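Local coordinates for recombination protein uvsY (Enterobacteria phage T4, PDB 4ZWS) that promotes assembly of the UvsX recombinase on single-stranded DNA and helps it displace bound gp32 during viral DNA synthesis, at residues I42-K53 / V96-L107. Sequence-based numbering, arbitrary orientation.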
ATOM      1  N   ILE A  42       1.682  24.130 -11.968  1.00 48.74           N
ATOM      2  CA  ILE A  42       2.232  23.040 -12.742  1.00 47.47           C
ATOM      3  C   ILE A  42       1.109  22.091 -13.163  1.00 50.80           C
ATOM      4  O   ILE A  42       1.080  21.665 -14.312  1.00 48.42           O
ATOM      5  CB  ILE A  42       3.348  22.330 -11.954  1.00 46.07           C
ATOM      6  CG1 ILE A  42       4.524  23.297 -11.785  1.00 46.44           C
ATOM      7  CG2 ILE A  42       3.782  21.045 -12.640  1.00 44.95           C
ATOM      8  CD1 ILE A  42       5.596  22.827 -10.806  1.00 46.19           C
ATOM      9  N   LYS A  43       0.173  21.780 -12.267  1.00 50.83           N
ATOM     10  CA  LYS A  43      -0.954  20.956 -12.678  1.00 48.26           C
ATOM     11  C   LYS A  43      -1.723  21.598 -13.837  1.00 49.85           C
ATOM     12  O   LYS A  43      -2.120  20.915 -14.785  1.00 49.91           O
ATOM     13  CB  LYS A  43      -1.926  20.674 -11.523  1.00 49.05           C
ATOM     14  CG  LYS A  43      -1.524  19.558 -10.577  1.00 47.91           C
ATOM     15  CD  LYS A  43      -2.580  19.320  -9.483  1.00 55.73           C
ATOM     16  CE  LYS A  43      -2.829  20.552  -8.628  1.00 80.21           C
ATOM     17  NZ  LYS A  43      -4.040  20.413  -7.760  1.00 89.20           N
ATOM     18  N   LYS A  44      -1.916  22.910 -13.776  1.00 51.34           N
ATOM     19  CA  LYS A  44      -2.629  23.603 -14.848  1.00 53.34           C
ATOM     20  C   LYS A  44      -1.864  23.503 -16.161  1.00 54.70           C
ATOM     21  O   LYS A  44      -2.444  23.230 -17.206  1.00 61.76           O
ATOM     22  CB  LYS A  44      -2.867  25.072 -14.502  1.00 55.31           C
ATOM     23  CG  LYS A  44      -3.949  25.297 -13.463  1.00 60.53           C
ATOM     24  CD  LYS A  44      -4.441  26.749 -13.460  1.00 74.11           C
ATOM     25  CE  LYS A  44      -4.639  27.297 -12.038  1.00 80.62           C
ATOM     26  NZ  LYS A  44      -3.346  27.650 -11.355  1.00 78.33           N
ATOM     27  N   GLU A  45      -0.554  23.692 -16.093  1.00 52.53           N
ATOM     28  CA  GLU A  45       0.284  23.611 -17.271  1.00 52.27           C
ATOM     29  C   GLU A  45       0.277  22.212 -17.911  1.00 55.24           C
ATOM     30  O   GLU A  45       0.170  22.080 -19.129  1.00 54.19           O
ATOM     31  CB  GLU A  45       1.719  24.013 -16.919  1.00 50.59           C
ATOM     32  CG  GLU A  45       2.661  23.989 -18.112  1.00 61.64           C
ATOM     33  CD  GLU A  45       2.290  25.005 -19.189  1.00 65.19           C
ATOM     34  OE1 GLU A  45       1.501  25.932 -18.901  1.00 74.01           O
ATOM     35  OE2 GLU A  45       2.762  24.862 -20.337  1.00 60.37           O
ATOM     36  N   MET A  46       0.348  21.174 -17.089  1.00 48.66           N
ATOM     37  CA  MET A  46       0.354  19.798 -17.588  1.00 48.01           C
ATOM     38  C   MET A  46      -0.939  19.416 -18.289  1.00 49.23           C
ATOM     39  O   MET A  46      -0.966  18.656 -19.260  1.00 53.80           O
ATOM     40  CB  MET A  46       0.602  18.825 -16.435  1.00 48.98           C
ATOM     41  CG  MET A  46       1.951  18.965 -15.781  1.00 47.98           C
ATOM     42  SD  MET A  46       2.216  17.672 -14.571  1.00 51.37           S
ATOM     43  CE  MET A  46       2.457  16.233 -15.618  1.00 54.54           C
ATOM     44  N   LEU A  47      -2.017  19.964 -17.772  1.00 52.98           N
ATOM     45  CA  LEU A  47      -3.342  19.705 -18.281  1.00 51.49           C
ATOM     46  C   LEU A  47      -3.403  20.307 -19.699  1.00 60.65           C
ATOM     47  O   LEU A  47      -3.986  19.749 -20.649  1.00 53.60           O
ATOM     48  CB  LEU A  47      -4.317  20.291 -17.273  1.00 53.03           C
ATOM     49  CG  LEU A  47      -5.806  20.142 -17.247  1.00 63.49           C
ATOM     50  CD1 LEU A  47      -6.019  18.651 -17.151  1.00 54.18           C
ATOM     51  CD2 LEU A  47      -6.305  20.819 -15.982  1.00 56.32           C
ATOM     52  N   ARG A  48      -2.789  21.473 -19.819  1.00 57.77           N
ATOM     53  CA  ARG A  48      -2.664  22.189 -21.079  1.00 55.13           C
ATOM     54  C   ARG A  48      -1.765  21.421 -22.081  1.00 54.05           C
ATOM     55  O   ARG A  48      -2.081  21.280 -23.265  1.00 54.93           O
ATOM     56  CB  ARG A  48      -2.131  23.577 -20.763  1.00 56.18           C
ATOM     57  CG  ARG A  48      -2.241  24.628 -21.795  1.00 58.80           C
ATOM     58  CD  ARG A  48      -1.583  25.863 -21.207  1.00 66.87           C
ATOM     59  NE  ARG A  48      -2.321  26.308 -20.020  1.00 70.97           N
ATOM     60  CZ  ARG A  48      -1.766  26.876 -18.945  1.00 77.23           C
ATOM     61  NH1 ARG A  48      -0.451  27.044 -18.873  1.00 75.28           N
ATOM     62  NH2 ARG A  48      -2.523  27.253 -17.918  1.00 76.39           N
ATOM     63  N   ILE A  49      -0.652  20.893 -21.583  1.00 51.62           N
ATOM     64  CA  ILE A  49       0.283  20.134 -22.410  1.00 50.47           C
ATOM     65  C   ILE A  49      -0.347  18.834 -22.929  1.00 60.29           C
ATOM     66  O   ILE A  49      -0.153  18.474 -24.094  1.00 55.15           O
ATOM     67  CB  ILE A  49       1.573  19.834 -21.656  1.00 52.55           C
ATOM     68  CG1 ILE A  49       2.327  21.133 -21.373  1.00 49.53           C
ATOM     69  CG2 ILE A  49       2.461  18.881 -22.444  1.00 47.65           C
ATOM     70  CD1 ILE A  49       3.585  20.893 -20.550  1.00 54.09           C
ATOM     71  N   GLU A  50      -1.105  18.135 -22.081  1.00 57.80           N
ATOM     72  CA  GLU A  50      -1.769  16.900 -22.507  1.00 51.51           C
ATOM     73  C   GLU A  50      -2.715  17.163 -23.660  1.00 48.60           C
ATOM     74  O   GLU A  50      -2.867  16.318 -24.544  1.00 55.52           O
ATOM     75  CB  GLU A  50      -2.552  16.256 -21.360  1.00 51.02           C
ATOM     76  CG  GLU A  50      -1.778  15.185 -20.620  1.00 84.74           C
ATOM     77  CD  GLU A  50      -2.480  14.703 -19.360  1.00101.99           C
ATOM     78  OE1 GLU A  50      -3.493  15.325 -18.951  1.00112.53           O
ATOM     79  OE2 GLU A  50      -2.008  13.704 -18.773  1.00 99.90           O
ATOM     80  N   ALA A  51      -3.314  18.348 -23.678  1.00 54.86           N
ATOM     81  CA  ALA A  51      -4.190  18.731 -24.773  1.00 50.04           C
ATOM     82  C   ALA A  51      -3.352  18.874 -26.045  1.00 49.62           C
ATOM     83  O   ALA A  51      -3.768  18.441 -27.127  1.00 47.93           O
ATOM     84  CB  ALA A  51      -4.921  20.015 -24.456  1.00 52.45           C
ATOM     85  N   GLN A  52      -2.181  19.493 -25.919  1.00 47.09           N
ATOM     86  CA  GLN A  52      -1.289  19.658 -27.054  1.00 45.85           C
ATOM     87  C   GLN A  52      -0.824  18.314 -27.580  1.00 46.80           C
ATOM     88  O   GLN A  52      -0.629  18.129 -28.784  1.00 62.84           O
ATOM     89  CB  GLN A  52      -0.071  20.486 -26.685  1.00 45.83           C
ATOM     90  CG  GLN A  52      -0.283  21.955 -26.764  1.00 47.84           C
ATOM     91  CD  GLN A  52       0.977  22.704 -26.442  1.00 60.30           C
ATOM     92  OE1 GLN A  52       2.077  22.165 -26.594  1.00 52.03           O
ATOM     93  NE2 GLN A  52       0.838  23.952 -26.001  1.00 63.59           N
ATOM     94  N   LYS A  53      -0.623  17.387 -26.660  1.00 44.81           N
ATOM     95  CA  LYS A  53      -0.216  16.040 -27.007  1.00 42.86           C
ATOM     96  C   LYS A  53      -1.314  15.330 -27.775  1.00 47.05           C
ATOM     97  O   LYS A  53      -1.023  14.564 -28.689  1.00 48.30           O
ATOM     98  CB  LYS A  53       0.144  15.233 -25.764  1.00 43.41           C
ATOM     99  CG  LYS A  53       0.703  13.890 -26.090  1.00 45.99           C
ATOM    100  CD  LYS A  53       1.070  13.140 -24.847  1.00 44.46           C
ATOM    101  CE  LYS A  53       1.513  11.728 -25.155  1.00 44.92           C
ATOM    102  NZ  LYS A  53       1.790  11.023 -23.892  1.00 47.18           N
ATOM    103  N   VAL A  96       6.471  16.811 -27.365  1.00 51.87           N
ATOM    104  CA  VAL A  96       5.346  17.155 -26.512  1.00 48.28           C
ATOM    105  C   VAL A  96       5.306  16.235 -25.299  1.00 47.89           C
ATOM    106  O   VAL A  96       4.995  16.672 -24.196  1.00 51.34           O
ATOM    107  CB  VAL A  96       4.007  17.074 -27.261  1.00 48.28           C
ATOM    108  CG1 VAL A  96       2.924  17.646 -26.396  1.00 49.18           C
ATOM    109  CG2 VAL A  96       4.082  17.878 -28.522  1.00 78.64           C
ATOM    110  N   ASP A  97       5.639  14.960 -25.486  1.00 49.39           N
ATOM    111  CA  ASP A  97       5.551  14.067 -24.347  1.00 52.13           C
ATOM    112  C   ASP A  97       6.746  14.171 -23.444  1.00 52.56           C
ATOM    113  O   ASP A  97       6.654  13.793 -22.293  1.00 48.95           O
ATOM    114  CB  ASP A  97       5.440  12.610 -24.798  1.00 47.06           C
ATOM    115  CG  ASP A  97       5.033  11.676 -23.661  1.00 53.37           C
ATOM    116  OD1 ASP A  97       3.974  11.903 -23.031  1.00 65.30           O
ATOM    117  OD2 ASP A  97       5.811  10.732 -23.367  1.00 54.59           O
ATOM    118  N   THR A  98       7.785  14.871 -23.872  1.00 48.81           N
ATOM    119  CA  THR A  98       8.921  15.014 -22.991  1.00 53.17           C
ATOM    120  C   THR A  98       8.615  16.171 -22.061  1.00 50.55           C
ATOM    121  O   THR A  98       8.758  16.056 -20.846  1.00 52.09           O
ATOM    122  CB  THR A  98      10.230  15.239 -23.758  1.00 50.78           C
ATOM    123  OG1 THR A  98      10.507  14.095 -24.572  1.00 50.59           O
ATOM    124  CG2 THR A  98      11.373  15.445 -22.795  1.00 52.62           C
ATOM    125  N   SER A  99       8.182  17.280 -22.652  1.00 50.41           N
ATOM    126  CA  SER A  99       7.738  18.438 -21.893  1.00 55.93           C
ATOM    127  C   SER A  99       6.765  17.977 -20.817  1.00 56.03           C
ATOM    128  O   SER A  99       6.966  18.293 -19.642  1.00 52.81           O
ATOM    129  CB  SER A  99       7.134  19.499 -22.809  1.00 51.46           C
ATOM    130  OG  SER A  99       6.073  18.932 -23.526  1.00 78.69           O
ATOM    131  N   LEU A 100       5.713  17.253 -21.206  1.00 50.57           N
ATOM    132  CA  LEU A 100       4.785  16.717 -20.209  1.00 51.20           C
ATOM    133  C   LEU A 100       5.429  15.964 -19.045  1.00 59.27           C
ATOM    134  O   LEU A 100       5.140  16.255 -17.878  1.00 58.67           O
ATOM    135  CB  LEU A 100       3.788  15.775 -20.872  1.00 50.46           C
ATOM    136  CG  LEU A 100       2.587  15.401 -20.005  1.00 51.71           C
ATOM    137  CD1 LEU A 100       1.721  16.568 -19.583  1.00 53.17           C
ATOM    138  CD2 LEU A 100       1.778  14.381 -20.744  1.00 51.22           C
ATOM    139  N   GLN A 101       6.357  15.063 -19.362  1.00 51.89           N
ATOM    140  CA  GLN A 101       7.047  14.273 -18.353  1.00 46.84           C
ATOM    141  C   GLN A 101       7.924  15.180 -17.491  1.00 48.22           C
ATOM    142  O   GLN A 101       7.996  15.011 -16.274  1.00 45.92           O
ATOM    143  CB  GLN A 101       7.899  13.217 -19.017  1.00 46.22           C
ATOM    144  CG  GLN A 101       7.144  12.208 -19.862  1.00 67.14           C
ATOM    145  CD  GLN A 101       6.653  11.030 -19.105  1.00 79.92           C
ATOM    146  OE1 GLN A 101       5.589  11.070 -18.480  1.00 87.30           O
ATOM    147  NE2 GLN A 101       7.415   9.940 -19.171  1.00 77.53           N
ATOM    148  N   TYR A 102       8.553  16.167 -18.140  1.00 46.63           N
ATOM    149  CA  TYR A 102       9.436  17.121 -17.475  1.00 46.48           C
ATOM    150  C   TYR A 102       8.680  17.929 -16.441  1.00 54.62           C
ATOM    151  O   TYR A 102       9.149  18.111 -15.315  1.00 58.36           O
ATOM    152  CB  TYR A 102      10.043  18.078 -18.492  1.00 47.23           C
ATOM    153  CG  TYR A 102      11.083  19.019 -17.932  1.00 47.35           C
ATOM    154  CD1 TYR A 102      10.759  20.343 -17.650  1.00 50.61           C
ATOM    155  CD2 TYR A 102      12.379  18.585 -17.645  1.00 46.72           C
ATOM    156  CE1 TYR A 102      11.704  21.223 -17.122  1.00 48.70           C
ATOM    157  CE2 TYR A 102      13.335  19.456 -17.125  1.00 47.13           C
ATOM    158  CZ  TYR A 102      12.987  20.775 -16.864  1.00 49.66           C
ATOM    159  OH  TYR A 102      13.921  21.652 -16.348  1.00 58.59           O
ATOM    160  N   TRP A 103       7.511  18.414 -16.838  1.00 48.03           N
ATOM    161  CA  TRP A 103       6.607  19.111 -15.939  1.00 48.77           C
ATOM    162  C   TRP A 103       6.136  18.195 -14.821  1.00 53.34           C
ATOM    163  O   TRP A 103       5.984  18.631 -13.681  1.00 48.19           O
ATOM    164  CB  TRP A 103       5.479  19.705 -16.759  1.00 50.48           C
ATOM    165  CG  TRP A 103       5.909  20.991 -17.393  1.00 51.57           C
ATOM    166  CD1 TRP A 103       6.377  21.164 -18.658  1.00 59.62           C
ATOM    167  CD2 TRP A 103       5.690  22.308 -16.874  1.00 52.79           C
ATOM    168  NE1 TRP A 103       6.596  22.496 -18.911  1.00 58.98           N
ATOM    169  CE2 TRP A 103       6.161  23.223 -17.839  1.00 54.03           C
ATOM    170  CE3 TRP A 103       5.187  22.803 -15.671  1.00 57.25           C
ATOM    171  CZ2 TRP A 103       6.139  24.600 -17.638  1.00 55.63           C
ATOM    172  CZ3 TRP A 103       5.167  24.173 -15.474  1.00 61.75           C
ATOM    173  CH2 TRP A 103       5.638  25.055 -16.457  1.00 55.85           C
ATOM    174  N   GLY A 104       5.927  16.921 -15.142  1.00 52.15           N
ATOM    175  CA  GLY A 104       5.579  15.953 -14.123  1.00 47.38           C
ATOM    176  C   GLY A 104       6.682  15.882 -13.079  1.00 46.42           C
ATOM    177  O   GLY A 104       6.417  15.756 -11.888  1.00 48.10           O
ATOM    178  N   ILE A 105       7.928  15.978 -13.535  1.00 45.79           N
ATOM    179  CA  ILE A 105       9.082  15.980 -12.647  1.00 45.23           C
ATOM    180  C   ILE A 105       9.057  17.211 -11.763  1.00 45.57           C
ATOM    181  O   ILE A 105       9.331  17.119 -10.569  1.00 53.09           O
ATOM    182  CB  ILE A 105      10.405  15.900 -13.427  1.00 45.59           C
ATOM    183  CG1 ILE A 105      10.585  14.482 -13.982  1.00 44.57           C
ATOM    184  CG2 ILE A 105      11.576  16.178 -12.511  1.00 44.77           C
ATOM    185  CD1 ILE A 105      11.868  14.271 -14.767  1.00 44.42           C
ATOM    186  N   LEU A 106       8.717  18.358 -12.342  1.00 46.20           N
ATOM    187  CA  LEU A 106       8.625  19.586 -11.566  1.00 47.87           C
ATOM    188  C   LEU A 106       7.542  19.445 -10.511  1.00 49.54           C
ATOM    189  O   LEU A 106       7.736  19.856  -9.366  1.00 47.16           O
ATOM    190  CB  LEU A 106       8.320  20.792 -12.456  1.00 47.85           C
ATOM    191  CG  LEU A 106       9.308  21.092 -13.583  1.00 47.95           C
ATOM    192  CD1 LEU A 106       8.928  22.365 -14.281  1.00 49.44           C
ATOM    193  CD2 LEU A 106      10.733  21.162 -13.045  1.00 47.47           C
ATOM    194  N   LEU A 107       6.427  18.818 -10.882  1.00 49.41           N
ATOM    195  CA  LEU A 107       5.326  18.615  -9.950  1.00 49.15           C
ATOM    196  C   LEU A 107       5.792  17.793  -8.755  1.00 51.33           C
ATOM    197  O   LEU A 107       5.524  18.150  -7.605  1.00 47.83           O
ATOM    198  CB  LEU A 107       4.149  17.916 -10.628  1.00 48.83           C
ATOM    199  CG  LEU A 107       2.879  17.796  -9.785  1.00 49.96           C
ATOM    200  CD1 LEU A 107       2.273  19.169  -9.543  1.00 51.19           C
ATOM    201  CD2 LEU A 107       1.892  16.896 -10.446  1.00 50.80           C
TER
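One face of the W103 indole is roofed by two side chains of helix 42-53. CG of E45 stands over the six-membered ring, almost on its normal and 3.4 Å from its centroid. CD1 of I49 lies over the five-membered ring, 3.8 Å from that centroid; both are CH-pi contacts. L106 CD1, from W103's own helix, lies over the rim of the opposite face, and I42 CG2 meets the edge in plane. The ring is met by the methylenes CB and CG of E45, and the carboxylate is turned obliquely to it.

The indole thus becomes a knob in a hole made by I42, E45, I49 and M46, a clear example of knobs-into-holes packing in an antiparallel pair of long helices, 21-64 and 91-135, within one subunit of the heptameric alpha barrel. The two axes come within 9.3 Å at 163° between their directions. M46 reciprocates, entering the hole of L100, W103, G104 and L107; after an extended start its chain bends at chi3 (72°), which lays CE over the bare backbone of G104, 3.5 Å from its CA. L100 and I49 slide past each other in opposite senses, each filling a hole of the other helix, with L100 CD2 reaching E50 CG. At one end I42 CD1 presses on L106 CB, and M1 and helix 3-14 pack nearby on L106.

Toward the other end the packing turns partly polar. V96 CG1 lies against the K53 backbone, and beside it K53 extends fully to form a salt bridge with D97; K54 of a second subunit makes a long, weak ion pair with the same carboxylate. The lysine NZ approaches D97 OD1 at 2.5 Å from above the carboxylate plane, 59° out of it.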